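Local coordinates for protein aminotransferase, class I and II (Erwinia tasmaniensis, PDB 5Z0Q) that belongs to the class I and II aminotransferases and binds pyridoxal-5'-phosphate at a site shared between the two subunits of a dimer, at residues 56-59 with 63-66; 94-99 with 277-282. One frame throughout, in Å; residues are numbered along the deposited sequence.

Contact 1: residues 56-59 with 63-66; sequences QQRV and VFGY. With PLP (pyridoxal-5'-phosphate), chain Q.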
ATOM      1  N   GLN A  56     -16.611   4.228 -11.053  1.00 34.58           N
ATOM      2  CA  GLN A  56     -17.646   5.222 -10.787  1.00 32.43           C
ATOM      3  C   GLN A  56     -18.769   4.644  -9.935  1.00 36.97           C
ATOM      4  O   GLN A  56     -19.277   5.317  -9.030  1.00 36.72           O
ATOM      5  CB  GLN A  56     -18.200   5.773 -12.103  1.00 30.84           C
ATOM      6  CG  GLN A  56     -17.204   6.587 -12.918  1.00 28.79           C
ATOM      7  CD  GLN A  56     -16.916   7.950 -12.313  1.00 44.80           C
ATOM      8  OE1 GLN A  56     -17.449   8.305 -11.263  1.00 48.89           O
ATOM      9  NE2 GLN A  56     -16.069   8.725 -12.982  1.00 46.49           N
ATOM     10  N   GLN A  57     -19.175   3.401 -10.212  1.00 32.42           N
ATOM     11  CA  GLN A  57     -20.200   2.761  -9.393  1.00 32.53           C
ATOM     12  C   GLN A  57     -19.735   2.590  -7.954  1.00 34.54           C
ATOM     13  O   GLN A  57     -20.559   2.591  -7.030  1.00 44.02           O
ATOM     14  CB  GLN A  57     -20.582   1.407  -9.992  1.00 32.73           C
ATOM     15  CG  GLN A  57     -21.409   1.493 -11.268  1.00 40.64           C
ATOM     16  CD  GLN A  57     -22.876   1.777 -10.997  1.00 62.97           C
ATOM     17  OE1 GLN A  57     -23.368   1.560  -9.890  1.00 61.17           O
ATOM     18  NE2 GLN A  57     -23.582   2.265 -12.012  1.00 53.23           N
ATOM     19  N   ARG A  58     -18.425   2.449  -7.739  1.00 34.45           N
ATOM     20  CA  ARG A  58     -17.903   2.286  -6.389  1.00 31.49           C
ATOM     21  C   ARG A  58     -17.747   3.622  -5.671  1.00 29.76           C
ATOM     22  O   ARG A  58     -17.952   3.692  -4.454  1.00 29.36           O
ATOM     23  CB  ARG A  58     -16.563   1.548  -6.430  1.00 23.87           C
ATOM     24  CG  ARG A  58     -16.004   1.204  -5.062  1.00 19.69           C
ATOM     25  CD  ARG A  58     -17.003   0.407  -4.249  1.00 20.92           C
ATOM     26  NE  ARG A  58     -16.556   0.200  -2.875  1.00 23.71           N
ATOM     27  CZ  ARG A  58     -16.714   1.087  -1.899  1.00 26.48           C
ATOM     28  NH1 ARG A  58     -16.282   0.815  -0.675  1.00 25.77           N
ATOM     29  NH2 ARG A  58     -17.300   2.251  -2.147  1.00 22.41           N
ATOM     30  N   VAL A  59     -17.385   4.682  -6.396  1.00 29.40           N
ATOM     31  CA  VAL A  59     -17.272   5.996  -5.770  1.00 28.41           C
ATOM     32  C   VAL A  59     -18.653   6.548  -5.441  1.00 26.83           C
ATOM     33  O   VAL A  59     -18.870   7.113  -4.363  1.00 27.32           O
ATOM     34  CB  VAL A  59     -16.477   6.955  -6.672  1.00 35.74           C
ATOM     35  CG1 VAL A  59     -16.441   8.346  -6.059  1.00 34.52           C
ATOM     36  CG2 VAL A  59     -15.065   6.430  -6.889  1.00 27.97           C
ATOM     37  N   VAL A  63     -19.431   5.275   0.605  1.00 24.17           N
ATOM     38  CA  VAL A  63     -18.676   4.912   1.799  1.00 21.74           C
ATOM     39  C   VAL A  63     -17.362   4.266   1.387  1.00 26.35           C
ATOM     40  O   VAL A  63     -17.313   3.476   0.436  1.00 28.01           O
ATOM     41  CB  VAL A  63     -19.492   3.972   2.706  1.00 24.66           C
ATOM     42  CG1 VAL A  63     -18.924   3.973   4.118  1.00 23.75           C
ATOM     43  CG2 VAL A  63     -20.955   4.380   2.709  1.00 23.35           C
ATOM     44  N   PHE A  64     -16.292   4.597   2.109  1.00 30.41           N
ATOM     45  CA  PHE A  64     -14.950   4.089   1.836  1.00 25.90           C
ATOM     46  C   PHE A  64     -14.284   3.623   3.127  1.00 24.74           C
ATOM     47  O   PHE A  64     -13.137   3.963   3.426  1.00 25.93           O
ATOM     48  CB  PHE A  64     -14.097   5.147   1.141  1.00 22.05           C
ATOM     49  CG  PHE A  64     -14.753   5.764  -0.061  1.00 23.64           C
ATOM     50  CD1 PHE A  64     -14.753   5.109  -1.282  1.00 26.96           C
ATOM     51  CD2 PHE A  64     -15.365   7.004   0.030  1.00 23.14           C
ATOM     52  CE1 PHE A  64     -15.355   5.678  -2.390  1.00 29.37           C
ATOM     53  CE2 PHE A  64     -15.969   7.579  -1.074  1.00 20.79           C
ATOM     54  CZ  PHE A  64     -15.964   6.915  -2.285  1.00 26.44           C
ATOM     55  N   GLY A  65     -15.003   2.829   3.913  1.00 29.06           N
ATOM     56  CA  GLY A  65     -14.461   2.275   5.134  1.00 24.89           C
ATOM     57  C   GLY A  65     -13.533   1.105   4.866  1.00 22.94           C
ATOM     58  O   GLY A  65     -13.135   0.824   3.735  1.00 25.31           O
ATOM     59  N   TYR A  66     -13.186   0.407   5.946  1.00 22.87           N
ATOM     60  CA  TYR A  66     -12.307  -0.751   5.835  1.00 22.13           C
ATOM     61  C   TYR A  66     -12.952  -1.832   4.978  1.00 32.28           C
ATOM     62  O   TYR A  66     -14.100  -2.224   5.207  1.00 32.89           O
ATOM     63  CB  TYR A  66     -11.974  -1.301   7.221  1.00 24.52           C
ATOM     64  CG  TYR A  66     -11.044  -0.416   8.016  1.00 33.35           C
ATOM     65  CD1 TYR A  66      -9.673  -0.429   7.784  1.00 31.02           C
ATOM     66  CD2 TYR A  66     -11.535   0.433   8.997  1.00 26.46           C
ATOM     67  CE1 TYR A  66      -8.817   0.381   8.508  1.00 31.01           C
ATOM     68  CE2 TYR A  66     -10.689   1.245   9.727  1.00 29.64           C
ATOM     69  CZ  TYR A  66      -9.331   1.215   9.478  1.00 34.84           C
ATOM     70  OH  TYR A  66      -8.482   2.021  10.200  1.00 37.71           O
TER
HETATM   71  N1  PLP Q 401      -4.005   4.359  14.752  1.00 35.58           N
HETATM   72  C2  PLP Q 401      -4.959   4.262  15.746  1.00 39.63           C
HETATM   73  C2A PLP Q 401      -4.617   4.636  17.157  1.00 39.68           C
HETATM   74  C3  PLP Q 401      -6.239   3.816  15.440  1.00 41.74           C
HETATM   75  O3  PLP Q 401      -7.184   3.720  16.429  1.00 41.35           O
HETATM   76  C4  PLP Q 401      -6.561   3.468  14.134  1.00 43.55           C
HETATM   77  C4A PLP Q 401      -7.991   3.208  13.765  1.00 42.58           C
HETATM   78  C5  PLP Q 401      -5.596   3.567  13.136  1.00 46.07           C
HETATM   79  C6  PLP Q 401      -4.317   4.014  13.452  1.00 40.43           C
HETATM   80  C5A PLP Q 401      -5.949   3.186  11.715  1.00 48.38           C
HETATM   81  O4P PLP Q 401      -4.818   3.229  10.872  1.00 50.45           O
HETATM   82  P   PLP Q 401      -4.973   2.962   9.289  1.00 65.65           P
HETATM   83  O1P PLP Q 401      -3.650   2.507   8.718  1.00 42.23           O
HETATM   84  O2P PLP Q 401      -5.407   4.245   8.617  1.00 38.13           O
HETATM   85  O3P PLP Q 401      -6.017   1.895   9.057  1.00 46.25           O

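Contact 2: residues 94-99 with 277-282; sequences LVFLPG and LAYVAA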
ATOM      1  N   LEU A  94      -3.749 -17.713  -3.050  1.00 30.69           N
ATOM      2  CA  LEU A  94      -3.640 -16.306  -3.400  1.00 32.98           C
ATOM      3  C   LEU A  94      -3.338 -15.450  -2.176  1.00 30.21           C
ATOM      4  O   LEU A  94      -3.857 -15.692  -1.083  1.00 29.90           O
ATOM      5  CB  LEU A  94      -4.931 -15.825  -4.065  1.00 27.48           C
ATOM      6  CG  LEU A  94      -5.330 -16.551  -5.349  1.00 24.52           C
ATOM      7  CD1 LEU A  94      -6.626 -15.989  -5.904  1.00 25.85           C
ATOM      8  CD2 LEU A  94      -4.220 -16.460  -6.383  1.00 27.70           C
ATOM      9  N   VAL A  95      -2.482 -14.449  -2.373  1.00 31.47           N
ATOM     10  CA  VAL A  95      -2.189 -13.426  -1.373  1.00 32.94           C
ATOM     11  C   VAL A  95      -2.169 -12.094  -2.111  1.00 29.53           C
ATOM     12  O   VAL A  95      -1.300 -11.867  -2.960  1.00 29.09           O
ATOM     13  CB  VAL A  95      -0.855 -13.662  -0.647  1.00 26.76           C
ATOM     14  CG1 VAL A  95      -0.558 -12.510   0.298  1.00 24.21           C
ATOM     15  CG2 VAL A  95      -0.878 -14.977   0.114  1.00 24.18           C
ATOM     16  N   PHE A  96      -3.120 -11.217  -1.798  1.00 31.57           N
ATOM     17  CA  PHE A  96      -3.234  -9.946  -2.500  1.00 25.86           C
ATOM     18  C   PHE A  96      -2.286  -8.911  -1.906  1.00 25.31           C
ATOM     19  O   PHE A  96      -2.116  -8.827  -0.686  1.00 26.29           O
ATOM     20  CB  PHE A  96      -4.674  -9.440  -2.450  1.00 26.05           C
ATOM     21  CG  PHE A  96      -5.656 -10.347  -3.135  1.00 31.32           C
ATOM     22  CD1 PHE A  96      -5.693 -10.431  -4.517  1.00 31.95           C
ATOM     23  CD2 PHE A  96      -6.541 -11.116  -2.397  1.00 33.03           C
ATOM     24  CE1 PHE A  96      -6.592 -11.267  -5.153  1.00 33.58           C
ATOM     25  CE2 PHE A  96      -7.444 -11.953  -3.026  1.00 30.71           C
ATOM     26  CZ  PHE A  96      -7.471 -12.029  -4.404  1.00 34.84           C
ATOM     27  N   LEU A  97      -1.672  -8.120  -2.779  1.00 25.35           N
ATOM     28  CA  LEU A  97      -0.638  -7.170  -2.403  1.00 25.61           C
ATOM     29  C   LEU A  97      -0.887  -5.839  -3.093  1.00 31.58           C
ATOM     30  O   LEU A  97      -1.514  -5.797  -4.160  1.00 29.48           O
ATOM     31  CB  LEU A  97       0.759  -7.688  -2.783  1.00 30.24           C
ATOM     32  CG  LEU A  97       1.213  -8.995  -2.132  1.00 24.48           C
ATOM     33  CD1 LEU A  97       2.325  -9.634  -2.948  1.00 28.34           C
ATOM     34  CD2 LEU A  97       1.670  -8.745  -0.703  1.00 20.95           C
ATOM     35  N   PRO A  98      -0.418  -4.732  -2.505  1.00 34.14           N
ATOM     36  CA  PRO A  98      -0.515  -3.411  -3.163  1.00 30.74           C
ATOM     37  C   PRO A  98       0.697  -3.113  -4.044  1.00 34.88           C
ATOM     38  O   PRO A  98       1.496  -2.200  -3.790  1.00 42.01           O
ATOM     39  CB  PRO A  98      -0.623  -2.463  -1.969  1.00 26.04           C
ATOM     40  CG  PRO A  98       0.218  -3.122  -0.924  1.00 31.97           C
ATOM     41  CD  PRO A  98       0.044  -4.613  -1.110  1.00 34.43           C
ATOM     42  N   GLY A  99       0.847  -3.895  -5.105  1.00 26.75           N
ATOM     43  CA  GLY A  99       1.955  -3.751  -6.029  1.00 28.07           C
ATOM     44  C   GLY A  99       2.719  -5.050  -6.202  1.00 29.42           C
ATOM     45  O   GLY A  99       2.493  -6.043  -5.513  1.00 29.02           O
ATOM     46  N   LEU A 277     -10.691   0.884  -3.905  1.00 29.85           N
ATOM     47  CA  LEU A 277     -10.946   1.165  -5.313  1.00 22.03           C
ATOM     48  C   LEU A 277     -10.049   0.349  -6.234  1.00 22.68           C
ATOM     49  O   LEU A 277     -10.432   0.071  -7.375  1.00 32.23           O
ATOM     50  CB  LEU A 277     -10.765   2.659  -5.590  1.00 24.93           C
ATOM     51  CG  LEU A 277     -11.700   3.590  -4.815  1.00 24.55           C
ATOM     52  CD1 LEU A 277     -11.306   5.041  -5.012  1.00 22.59           C
ATOM     53  CD2 LEU A 277     -13.139   3.371  -5.242  1.00 28.67           C
ATOM     54  N   ALA A 278      -8.862  -0.043  -5.765  1.00 25.87           N
ATOM     55  CA  ALA A 278      -7.969  -0.842  -6.597  1.00 25.67           C
ATOM     56  C   ALA A 278      -8.528  -2.237  -6.843  1.00 26.11           C
ATOM     57  O   ALA A 278      -8.321  -2.805  -7.921  1.00 28.85           O
ATOM     58  CB  ALA A 278      -6.586  -0.927  -5.952  1.00 27.36           C
ATOM     59  N   TYR A 279      -9.230  -2.805  -5.860  1.00 24.03           N
ATOM     60  CA  TYR A 279      -9.875  -4.097  -6.062  1.00 26.70           C
ATOM     61  C   TYR A 279     -10.933  -4.018  -7.155  1.00 29.53           C
ATOM     62  O   TYR A 279     -11.072  -4.943  -7.964  1.00 28.57           O
ATOM     63  CB  TYR A 279     -10.500  -4.582  -4.756  1.00 22.12           C
ATOM     64  CG  TYR A 279      -9.565  -5.366  -3.864  1.00 22.45           C
ATOM     65  CD1 TYR A 279      -8.659  -6.272  -4.399  1.00 22.72           C
ATOM     66  CD2 TYR A 279      -9.592  -5.203  -2.486  1.00 21.82           C
ATOM     67  CE1 TYR A 279      -7.805  -6.993  -3.585  1.00 24.16           C
ATOM     68  CE2 TYR A 279      -8.742  -5.918  -1.665  1.00 23.78           C
ATOM     69  CZ  TYR A 279      -7.853  -6.811  -2.218  1.00 23.56           C
ATOM     70  OH  TYR A 279      -7.007  -7.522  -1.400  1.00 23.10           O
ATOM     71  N   VAL A 280     -11.686  -2.917  -7.194  1.00 23.74           N
ATOM     72  CA  VAL A 280     -12.768  -2.783  -8.165  1.00 26.28           C
ATOM     73  C   VAL A 280     -12.211  -2.683  -9.579  1.00 28.41           C
ATOM     74  O   VAL A 280     -12.760  -3.267 -10.522  1.00 26.31           O
ATOM     75  CB  VAL A 280     -13.649  -1.572  -7.810  1.00 29.14           C
ATOM     76  CG1 VAL A 280     -14.708  -1.348  -8.873  1.00 28.49           C
ATOM     77  CG2 VAL A 280     -14.297  -1.770  -6.448  1.00 21.16           C
ATOM     78  N   ALA A 281     -11.108  -1.952  -9.753  1.00 29.01           N
ATOM     79  CA  ALA A 281     -10.538  -1.790 -11.086  1.00 23.30           C
ATOM     80  C   ALA A 281      -9.879  -3.076 -11.569  1.00 22.26           C
ATOM     81  O   ALA A 281     -10.006  -3.440 -12.744  1.00 23.15           O
ATOM     82  CB  ALA A 281      -9.535  -0.639 -11.090  1.00 20.02           C
ATOM     83  N   ALA A 282      -9.172  -3.779 -10.680  1.00 23.34           N
ATOM     84  CA  ALA A 282      -8.499  -5.010 -11.081  1.00 20.98           C
ATOM     85  C   ALA A 282      -9.502  -6.095 -11.452  1.00 28.05           C
ATOM     86  O   ALA A 282      -9.248  -6.896 -12.359  1.00 24.94           O
ATOM     87  CB  ALA A 282      -7.575  -5.492  -9.964  1.00 19.07           C
TER

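Contact 1: residues 56-59 with 63-66
Arg-58, one residue from the end of helix 49-59, turns back onto the chain that has just left that helix and grips the carbonyl oxygen of Val-63. The hold is end-on and forked: NH2 reaches Val-63 O at 2.9 Å, almost in line with the C=O bond, while NH1 gives a second, more bent bond to Val-63 O at 3.1 Å. The oxygen lies in the guanidinium plane, which fixes the rotation of the group. Two torsions set this up: CG stands anti to the backbone N (chi1 -174°), and a bend at chi2 (55°) swings the end of the chain toward the loop. The same NH1 forms a salt bridge with Asp-23 of the second subunit, tying the turn to the dimer interface.

Phe-64 runs past Arg-58 in the opposite direction, its ring plane within 3° of the guanidinium plane, and CD1 approaches NH2 obliquely at 3.9 Å. The far end of the Phe-64 ring leans on the last residue of the helix, its CZ 3.6 Å from Val-59 O and 4.1 Å from Val-59 CG1.

Two residues beyond Phe-64, the phenol of Tyr-66 meets pyridoxal-5'-phosphate, its OH donating to O3P at 2.7 Å with that oxygen at the ring edge. The same pyridoxal-5'-phosphate is also hydrogen-bonded by the backbone N of Val-100 and of Val-101 and by NE2 of His-207, all of the second subunit. Such a tyrosine, lent across the interface to the neighbour's phosphate, is typical of fold type I aminotransferases, whose active sites draw on both subunits.

Contact 2: residues 94-99 with 277-282
Phe-96 on strand 94-97 and Tyr-279 on helix 276-288 mark the nearest approach of the two backbones, their CA atoms 9.5 Å apart, and across this gap the contact is made by side chains alone. The CB of Phe-96 points at the helix, whereas Tyr-279 leaves its helix at a slant and needs the full length of its phenol to arrive.

The result is a T-shaped pair. Tyr-279 presents an edge to one face of Phe-96, the planes being 85° apart and the ring centroids 5.6 Å apart. Within that edge CE1 lies 4.0 Å from CG of Phe-96, so the tyrosine edge sits over the part of the phenylalanine ring nearest its CB. Tyr-279 OH goes further along and comes to lie beside CB of Phe-96. With CG anti to its carbonyl carbon (chi1 -63°), Phe-96 holds its ring across the tyrosine's path.

Helix 71-83 flanks the pair, its Leu-73 touching both side chains and Ala-74 adding to the cover of Phe-96. On the strand's other side Val-95 and Leu-97 pack against helix 257-267, while their backbones pair with antiparallel strand 250-253 of the large mixed sheet.

How the contacts relate
The two contacts show how one helix can serve both a dimer interface and a sheet edge. Their centres are 15 Å apart, and helix 276-288 spans the interval: CG of Arg-58 in contact 1 packs on CD2 of Leu-277 at 3.6 Å and on CG2 of Val-280 at 3.7 Å, while Tyr-279 of that helix serves contact 2. Each leads to a different pyridoxal-5'-phosphate. From contact 1 the chain reaches the molecule held by the second subunit; from contact 2, strand 94-97 runs into Gly-99, which touches a pyridoxal-5'-phosphate, although the Phe-96 side chain itself stays about 13 Å from a bound one.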